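Long-range contacts in lipoteichoic acid primase (Listeria monocytogenes, PDB 4UOP), which is a sulfatase-family protein whose extracellular catalytic domain carries a bound magnesium ion: residues 237-242 / 298-303; 245-250 / 286-291. All coordinates share one frame; numbering follows the deposited sequence.

Interaction 1: residues 237-242 / 298-303; sequences DLPSDL and KKYVNR
The hydroxyl of Tyr300 donates a short hydrogen bond to Asp241, 2.6 Å from OH to OD1, and the acceptor answers with its syn lone pair, the one on the side of the other oxygen. That second oxygen is engaged too: Lys299 NZ lies 2.8 Å from Asp241 OD2, nearly in line with the C-O bond, in a salt bridge. One carboxylate thus ties down two consecutive side chains, and its plane stands at 89° to the phenol ring whose edge it meets. Lys299 can make its bond because the chain runs extended and then bends at the last torsion (chi4 -71°), bringing NZ to Asp241 and also to the backbone O of Glu296. The ring itself is sandwiched. Leu242 CD1 sits over one face, 3.7 Å from the centroid, in a CH-pi contact, while CG of the neighbouring Lys299 lies over the centre of the opposite face. Pro239 CG comes to 3.3 Å from Tyr300 OH, at neither the face nor the edge of the ring, and Ile77 and Phe251 add further apolar contacts to the ring. On the partner side the backbone is folded by a bond of 2.9 Å from Leu242 N to Pro239 O, with Ser240 and Asp241 at the corners: a type I beta turn, which here presents carboxylate and leucine together to a tyrosine, joining two surface loops of the sulfatase fold.

Interaction 2: residues 245-250 / 286-291; sequences TELGNY and HIIKTD
Ile288 sets its CG1 methylene over the middle of one face of the Tyr250 ring, 4.0 Å from the centroid and only 4° off the ring normal, a CH-pi contact almost directly above the ring centre. The two side chains run obliquely to one another, and the ring reaches this position because Tyr250 CG is anti to the backbone N (chi1 176°), which sends it out from the helix toward the 286-291 loop. Ile287 meets the same ring differently. Its CG2 branch comes within 3.3 Å of Tyr250 CE1, from a direction that is neither face nor edge, as the two side chains slide past each other. One turn earlier, Glu246 passes Ile288 in the opposite sense, with OE1 4.1 Å from CD1, and Leu247 CD1 touches Ile288 CG1 more loosely at 4.4 Å. No hydrogen bond crosses the contact, but Tyr250 OH bonds to Ser67 O, and Gln69 OE1 accepts from the backbone N of both Ile287 and Ile288, which pins the loop beside the ring. Phe227 packs edge-to-face with Tyr250, and Lys289 forms a salt bridge with Asp228 of the second subunit. Thr245 OG1 N-caps helix 246-271 by accepting from Gly248 N (3.0 Å). The contact lies at the first turn of that helix, against the loop that follows strand 277-283, just beyond the magnesium ligands Asp284 and His285.

Along the chain the order is 237-242, 245-250, 286-291, 298-303, so the pair forming interaction 2 falls wholly between the two halves of interaction 1. Both contacts link the region at the start of helix 246-271 to the long loop between strand 277-283 and helix 312-315, and their centres are about 10 Å apart. They also touch: Leu242 CD2 packs 3.8 Å from Leu247 CD2, and Lys298 NZ probably bonds to Asp291 O. Interaction 2 is buried and closer to the magnesium ion, whereas interaction 1 lies nearer the surface. Together they fasten one loop at two levels within the sulfatase-family region.

Interaction 1: residues 237-242 / 298-303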
ATOM      1  N   ASP B 237      10.043  27.305  23.659  1.00 29.97           N
ATOM      2  CA  ASP B 237       8.880  28.070  24.108  1.00 35.33           C
ATOM      3  C   ASP B 237       8.047  28.409  22.865  1.00 32.08           C
ATOM      4  O   ASP B 237       8.449  29.234  22.049  1.00 32.44           O
ATOM      5  CB  ASP B 237       9.311  29.340  24.853  1.00 39.39           C
ATOM      6  CG  ASP B 237       8.128  30.218  25.263  1.00 46.70           C
ATOM      7  OD1 ASP B 237       7.068  29.673  25.654  1.00 49.34           O
ATOM      8  OD2 ASP B 237       8.264  31.463  25.193  1.00 53.31           O
ATOM      9  N   LEU B 238       6.903  27.747  22.727  1.00 28.58           N
ATOM     10  CA  LEU B 238       6.121  27.810  21.492  1.00 27.86           C
ATOM     11  C   LEU B 238       5.172  29.009  21.501  1.00 27.47           C
ATOM     12  O   LEU B 238       4.550  29.276  22.528  1.00 26.33           O
ATOM     13  CB  LEU B 238       5.283  26.548  21.327  1.00 26.47           C
ATOM     14  CG  LEU B 238       6.003  25.245  20.982  1.00 27.13           C
ATOM     15  CD1 LEU B 238       5.026  24.091  21.045  1.00 27.59           C
ATOM     16  CD2 LEU B 238       6.625  25.323  19.605  1.00 27.17           C
ATOM     17  N   PRO B 239       5.043  29.706  20.366  1.00 27.49           N
ATOM     18  CA  PRO B 239       3.967  30.718  20.256  1.00 28.13           C
ATOM     19  C   PRO B 239       2.578  30.079  20.241  1.00 27.32           C
ATOM     20  O   PRO B 239       2.452  28.880  19.976  1.00 26.12           O
ATOM     21  CB  PRO B 239       4.266  31.424  18.944  1.00 28.54           C
ATOM     22  CG  PRO B 239       5.167  30.517  18.174  1.00 29.91           C
ATOM     23  CD  PRO B 239       5.902  29.668  19.165  1.00 28.42           C
ATOM     24  N   SER B 240       1.539  30.865  20.515  1.00 25.49           N
ATOM     25  CA  SER B 240       0.203  30.299  20.730  1.00 25.23           C
ATOM     26  C   SER B 240      -0.391  29.646  19.486  1.00 26.72           C
ATOM     27  O   SER B 240      -1.262  28.777  19.595  1.00 28.53           O
ATOM     28  CB  SER B 240      -0.760  31.371  21.265  1.00 24.84           C
ATOM     29  OG  SER B 240      -1.072  32.312  20.249  1.00 24.07           O
ATOM     30  N   ASP B 241       0.064  30.049  18.304  1.00 27.20           N
ATOM     31  CA  ASP B 241      -0.405  29.381  17.103  1.00 28.03           C
ATOM     32  C   ASP B 241       0.289  28.032  16.845  1.00 27.60           C
ATOM     33  O   ASP B 241      -0.072  27.350  15.895  1.00 27.58           O
ATOM     34  CB  ASP B 241      -0.365  30.296  15.885  1.00 28.85           C
ATOM     35  CG  ASP B 241       1.023  30.690  15.450  1.00 30.39           C
ATOM     36  OD1 ASP B 241       2.035  30.198  15.986  1.00 32.60           O
ATOM     37  OD2 ASP B 241       1.094  31.552  14.556  1.00 32.59           O
ATOM     38  N   LEU B 242       1.231  27.653  17.710  1.00 26.33           N
ATOM     39  CA  LEU B 242       1.820  26.307  17.700  1.00 27.46           C
ATOM     40  C   LEU B 242       1.572  25.460  18.947  1.00 28.55           C
ATOM     41  O   LEU B 242       1.591  24.231  18.878  1.00 27.09           O
ATOM     42  CB  LEU B 242       3.311  26.411  17.528  1.00 26.41           C
ATOM     43  CG  LEU B 242       3.747  26.821  16.132  1.00 26.92           C
ATOM     44  CD1 LEU B 242       5.223  27.146  16.115  1.00 27.48           C
ATOM     45  CD2 LEU B 242       3.418  25.731  15.129  1.00 28.10           C
ATOM     46  N   LYS B 298       1.778  28.119   8.226  1.00 28.56           N
ATOM     47  CA  LYS B 298       2.607  27.992   7.017  1.00 29.71           C
ATOM     48  C   LYS B 298       3.847  28.891   7.035  1.00 29.43           C
ATOM     49  O   LYS B 298       4.860  28.545   6.432  1.00 29.09           O
ATOM     50  CB  LYS B 298       1.781  28.227   5.751  1.00 31.41           C
ATOM     51  CG  LYS B 298       0.850  27.073   5.455  1.00 33.09           C
ATOM     52  CD  LYS B 298       0.146  27.231   4.123  1.00 34.63           C
ATOM     53  CE  LYS B 298      -0.932  26.172   3.981  1.00 36.38           C
ATOM     54  NZ  LYS B 298      -1.592  26.237   2.651  1.00 37.81           N
ATOM     55  N   LYS B 299       3.806  30.007   7.766  1.00 26.41           N
ATOM     56  CA  LYS B 299       5.002  30.868   7.879  1.00 26.50           C
ATOM     57  C   LYS B 299       6.218  30.202   8.557  1.00 24.54           C
ATOM     58  O   LYS B 299       7.329  30.741   8.498  1.00 25.18           O
ATOM     59  CB  LYS B 299       4.681  32.161   8.619  1.00 28.16           C
ATOM     60  CG  LYS B 299       4.413  31.983  10.102  1.00 28.83           C
ATOM     61  CD  LYS B 299       4.306  33.334  10.806  1.00 31.13           C
ATOM     62  CE  LYS B 299       3.875  33.175  12.248  1.00 31.60           C
ATOM     63  NZ  LYS B 299       2.446  32.765  12.373  1.00 32.39           N
ATOM     64  N   TYR B 300       6.002  29.062   9.219  1.00 24.02           N
ATOM     65  CA  TYR B 300       7.075  28.337   9.882  1.00 24.42           C
ATOM     66  C   TYR B 300       7.864  27.422   8.957  1.00 24.29           C
ATOM     67  O   TYR B 300       8.958  26.978   9.318  1.00 24.79           O
ATOM     68  CB  TYR B 300       6.522  27.543  11.060  1.00 26.30           C
ATOM     69  CG  TYR B 300       5.938  28.446  12.123  1.00 27.53           C
ATOM     70  CD1 TYR B 300       6.746  29.346  12.812  1.00 28.20           C
ATOM     71  CD2 TYR B 300       4.583  28.416  12.422  1.00 28.47           C
ATOM     72  CE1 TYR B 300       6.219  30.189  13.780  1.00 28.75           C
ATOM     73  CE2 TYR B 300       4.053  29.254  13.383  1.00 28.74           C
ATOM     74  CZ  TYR B 300       4.879  30.134  14.056  1.00 29.50           C
ATOM     75  OH  TYR B 300       4.369  30.972  15.019  1.00 30.59           O
ATOM     76  N   VAL B 301       7.299  27.133   7.791  1.00 22.71           N
ATOM     77  CA  VAL B 301       7.923  26.226   6.839  1.00 22.83           C
ATOM     78  C   VAL B 301       9.108  26.945   6.231  1.00 22.93           C
ATOM     79  O   VAL B 301       9.016  28.131   5.886  1.00 23.79           O
ATOM     80  CB  VAL B 301       6.931  25.804   5.739  1.00 21.89           C
ATOM     81  CG1 VAL B 301       7.603  24.873   4.730  1.00 22.41           C
ATOM     82  CG2 VAL B 301       5.699  25.144   6.343  1.00 21.95           C
ATOM     83  N   ASN B 302      10.234  26.256   6.130  1.00 22.24           N
ATOM     84  CA  ASN B 302      11.440  26.844   5.568  1.00 22.90           C
ATOM     85  C   ASN B 302      11.299  26.913   4.051  1.00 23.75           C
ATOM     86  O   ASN B 302      11.132  25.886   3.400  1.00 22.99           O
ATOM     87  CB  ASN B 302      12.663  26.018   5.968  1.00 22.56           C
ATOM     88  CG  ASN B 302      13.983  26.682   5.610  1.00 23.30           C
ATOM     89  OD1 ASN B 302      14.058  27.536   4.733  1.00 24.47           O
ATOM     90  ND2 ASN B 302      15.037  26.257   6.269  1.00 24.32           N
ATOM     91  N   ARG B 303      11.363  28.128   3.506  1.00 24.67           N
ATOM     92  CA  ARG B 303      11.173  28.348   2.073  1.00 25.08           C
ATOM     93  C   ARG B 303      12.482  28.594   1.351  1.00 25.10           C
ATOM     94  O   ARG B 303      12.488  28.836   0.143  1.00 26.24           O
ATOM     95  CB  ARG B 303      10.258  29.558   1.847  1.00 26.63           C
ATOM     96  CG  ARG B 303       8.899  29.458   2.522  1.00 27.01           C
ATOM     97  CD  ARG B 303       8.154  28.208   2.095  1.00 27.75           C
ATOM     98  NE  ARG B 303       6.788  28.188   2.608  1.00 28.17           N
ATOM     99  CZ  ARG B 303       5.925  27.189   2.444  1.00 28.64           C
ATOM    100  NH1 ARG B 303       6.280  26.101   1.769  1.00 29.06           N
ATOM    101  NH2 ARG B 303       4.704  27.267   2.974  1.00 29.40           N
TER

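Interaction 2: residues 245-250 / 286-291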
ATOM      1  N   THR B 245      -0.468  21.903  19.324  1.00 31.81           N
ATOM      2  CA  THR B 245      -0.841  21.551  17.944  1.00 29.82           C
ATOM      3  C   THR B 245       0.121  20.473  17.461  1.00 29.41           C
ATOM      4  O   THR B 245       1.195  20.342  18.024  1.00 25.33           O
ATOM      5  CB  THR B 245      -0.723  22.741  16.952  1.00 30.49           C
ATOM      6  OG1 THR B 245       0.650  23.135  16.767  1.00 29.38           O
ATOM      7  CG2 THR B 245      -1.552  23.955  17.421  1.00 31.98           C
ATOM      8  N   GLU B 246      -0.244  19.739  16.413  1.00 29.33           N
ATOM      9  CA  GLU B 246       0.628  18.709  15.857  1.00 30.09           C
ATOM     10  C   GLU B 246       1.985  19.274  15.463  1.00 26.57           C
ATOM     11  O   GLU B 246       3.009  18.684  15.797  1.00 26.04           O
ATOM     12  CB  GLU B 246      -0.012  18.019  14.645  1.00 32.41           C
ATOM     13  CG  GLU B 246       0.935  17.083  13.901  1.00 36.80           C
ATOM     14  CD  GLU B 246       0.253  16.297  12.796  1.00 40.03           C
ATOM     15  OE1 GLU B 246      -0.108  16.894  11.757  1.00 42.13           O
ATOM     16  OE2 GLU B 246       0.097  15.070  12.964  1.00 45.64           O
ATOM     17  N   LEU B 247       1.998  20.395  14.750  1.00 23.31           N
ATOM     18  CA  LEU B 247       3.254  20.993  14.304  1.00 23.11           C
ATOM     19  C   LEU B 247       4.098  21.469  15.473  1.00 22.72           C
ATOM     20  O   LEU B 247       5.328  21.342  15.459  1.00 19.73           O
ATOM     21  CB  LEU B 247       3.040  22.132  13.294  1.00 23.76           C
ATOM     22  CG  LEU B 247       4.324  22.769  12.732  1.00 24.80           C
ATOM     23  CD1 LEU B 247       5.148  21.744  11.966  1.00 25.75           C
ATOM     24  CD2 LEU B 247       4.027  23.959  11.831  1.00 26.18           C
ATOM     25  N   GLY B 248       3.445  22.011  16.498  1.00 22.19           N
ATOM     26  CA  GLY B 248       4.173  22.423  17.690  1.00 21.32           C
ATOM     27  C   GLY B 248       4.833  21.250  18.375  1.00 20.24           C
ATOM     28  O   GLY B 248       6.017  21.304  18.720  1.00 20.66           O
ATOM     29  N   ASN B 249       4.091  20.165  18.543  1.00 19.52           N
ATOM     30  CA  ASN B 249       4.635  18.968  19.152  1.00 20.62           C
ATOM     31  C   ASN B 249       5.760  18.392  18.291  1.00 19.35           C
ATOM     32  O   ASN B 249       6.761  17.923  18.822  1.00 18.60           O
ATOM     33  CB  ASN B 249       3.547  17.925  19.380  1.00 21.97           C
ATOM     34  CG  ASN B 249       2.502  18.397  20.385  1.00 25.17           C
ATOM     35  OD1 ASN B 249       2.791  19.216  21.248  1.00 28.34           O
ATOM     36  ND2 ASN B 249       1.295  17.891  20.262  1.00 26.79           N
ATOM     37  N   TYR B 250       5.584  18.470  16.980  1.00 18.87           N
ATOM     38  CA  TYR B 250       6.592  18.020  16.020  1.00 18.51           C
ATOM     39  C   TYR B 250       7.882  18.780  16.235  1.00 18.35           C
ATOM     40  O   TYR B 250       8.934  18.179  16.360  1.00 17.46           O
ATOM     41  CB  TYR B 250       6.099  18.218  14.596  1.00 18.30           C
ATOM     42  CG  TYR B 250       7.114  17.863  13.544  1.00 19.05           C
ATOM     43  CD1 TYR B 250       7.346  16.531  13.195  1.00 19.39           C
ATOM     44  CD2 TYR B 250       7.836  18.843  12.905  1.00 18.60           C
ATOM     45  CE1 TYR B 250       8.271  16.195  12.225  1.00 18.62           C
ATOM     46  CE2 TYR B 250       8.765  18.520  11.933  1.00 18.95           C
ATOM     47  CZ  TYR B 250       8.966  17.197  11.591  1.00 18.80           C
ATOM     48  OH  TYR B 250       9.898  16.896  10.629  1.00 19.23           O
ATOM     49  N   HIS B 286       9.136  12.251   5.235  1.00 17.34           N
ATOM     50  CA  HIS B 286       8.409  13.388   5.762  1.00 18.13           C
ATOM     51  C   HIS B 286       7.220  12.897   6.554  1.00 17.42           C
ATOM     52  O   HIS B 286       6.798  11.749   6.427  1.00 16.19           O
ATOM     53  CB  HIS B 286       7.945  14.307   4.648  1.00 18.85           C
ATOM     54  CG  HIS B 286       6.662  13.888   4.017  1.00 20.22           C
ATOM     55  ND1 HIS B 286       6.562  12.788   3.193  1.00 21.53           N
ATOM     56  CD2 HIS B 286       5.418  14.417   4.092  1.00 22.14           C
ATOM     57  CE1 HIS B 286       5.314  12.662   2.781  1.00 23.03           C
ATOM     58  NE2 HIS B 286       4.597  13.636   3.318  1.00 23.30           N
ATOM     59  N   ILE B 287       6.694  13.779   7.385  1.00 18.46           N
ATOM     60  CA  ILE B 287       5.497  13.452   8.131  1.00 20.07           C
ATOM     61  C   ILE B 287       4.448  14.570   8.093  1.00 20.95           C
ATOM     62  O   ILE B 287       3.266  14.294   8.261  1.00 21.77           O
ATOM     63  CB  ILE B 287       5.853  13.043   9.589  1.00 21.18           C
ATOM     64  CG1 ILE B 287       4.695  12.293  10.256  1.00 23.18           C
ATOM     65  CG2 ILE B 287       6.272  14.248  10.412  1.00 22.16           C
ATOM     66  CD1 ILE B 287       4.201  11.088   9.478  1.00 24.13           C
ATOM     67  N   ILE B 288       4.872  15.810   7.865  1.00 21.24           N
ATOM     68  CA  ILE B 288       3.958  16.956   7.843  1.00 22.90           C
ATOM     69  C   ILE B 288       3.657  17.322   6.390  1.00 23.16           C
ATOM     70  O   ILE B 288       4.565  17.633   5.608  1.00 21.51           O
ATOM     71  CB  ILE B 288       4.581  18.166   8.564  1.00 22.77           C
ATOM     72  CG1 ILE B 288       5.037  17.801   9.995  1.00 23.80           C
ATOM     73  CG2 ILE B 288       3.623  19.351   8.534  1.00 23.99           C
ATOM     74  CD1 ILE B 288       3.935  17.389  10.966  1.00 24.66           C
ATOM     75  N   LYS B 289       2.385  17.252   6.017  1.00 24.19           N
ATOM     76  CA  LYS B 289       1.958  17.733   4.707  1.00 27.11           C
ATOM     77  C   LYS B 289       1.804  19.244   4.817  1.00 26.35           C
ATOM     78  O   LYS B 289       0.807  19.734   5.378  1.00 25.11           O
ATOM     79  CB  LYS B 289       0.655  17.072   4.283  1.00 30.59           C
ATOM     80  CG  LYS B 289       0.770  15.571   4.135  1.00 35.52           C
ATOM     81  CD  LYS B 289      -0.055  15.066   2.963  1.00 41.06           C
ATOM     82  CE  LYS B 289       0.170  13.582   2.725  1.00 44.31           C
ATOM     83  NZ  LYS B 289      -0.479  12.741   3.766  1.00 45.92           N
ATOM     84  N   THR B 290       2.796  19.980   4.325  1.00 24.33           N
ATOM     85  CA  THR B 290       2.897  21.399   4.648  1.00 25.74           C
ATOM     86  C   THR B 290       1.796  22.215   3.973  1.00 28.74           C
ATOM     87  O   THR B 290       1.399  23.247   4.505  1.00 28.19           O
ATOM     88  CB  THR B 290       4.275  21.995   4.308  1.00 25.32           C
ATOM     89  OG1 THR B 290       4.603  21.699   2.940  1.00 25.91           O
ATOM     90  CG2 THR B 290       5.348  21.422   5.231  1.00 25.21           C
ATOM     91  N   ASP B 291       1.309  21.764   2.819  1.00 30.67           N
ATOM     92  CA  ASP B 291       0.216  22.468   2.140  1.00 34.50           C
ATOM     93  C   ASP B 291      -1.124  22.307   2.873  1.00 34.30           C
ATOM     94  O   ASP B 291      -2.041  23.085   2.630  1.00 36.01           O
ATOM     95  CB  ASP B 291       0.117  22.086   0.643  1.00 38.92           C
ATOM     96  CG  ASP B 291      -0.215  20.624   0.410  1.00 43.12           C
ATOM     97  OD1 ASP B 291      -0.864  19.994   1.285  1.00 48.71           O
ATOM     98  OD2 ASP B 291       0.199  20.100  -0.671  1.00 51.54           O
TER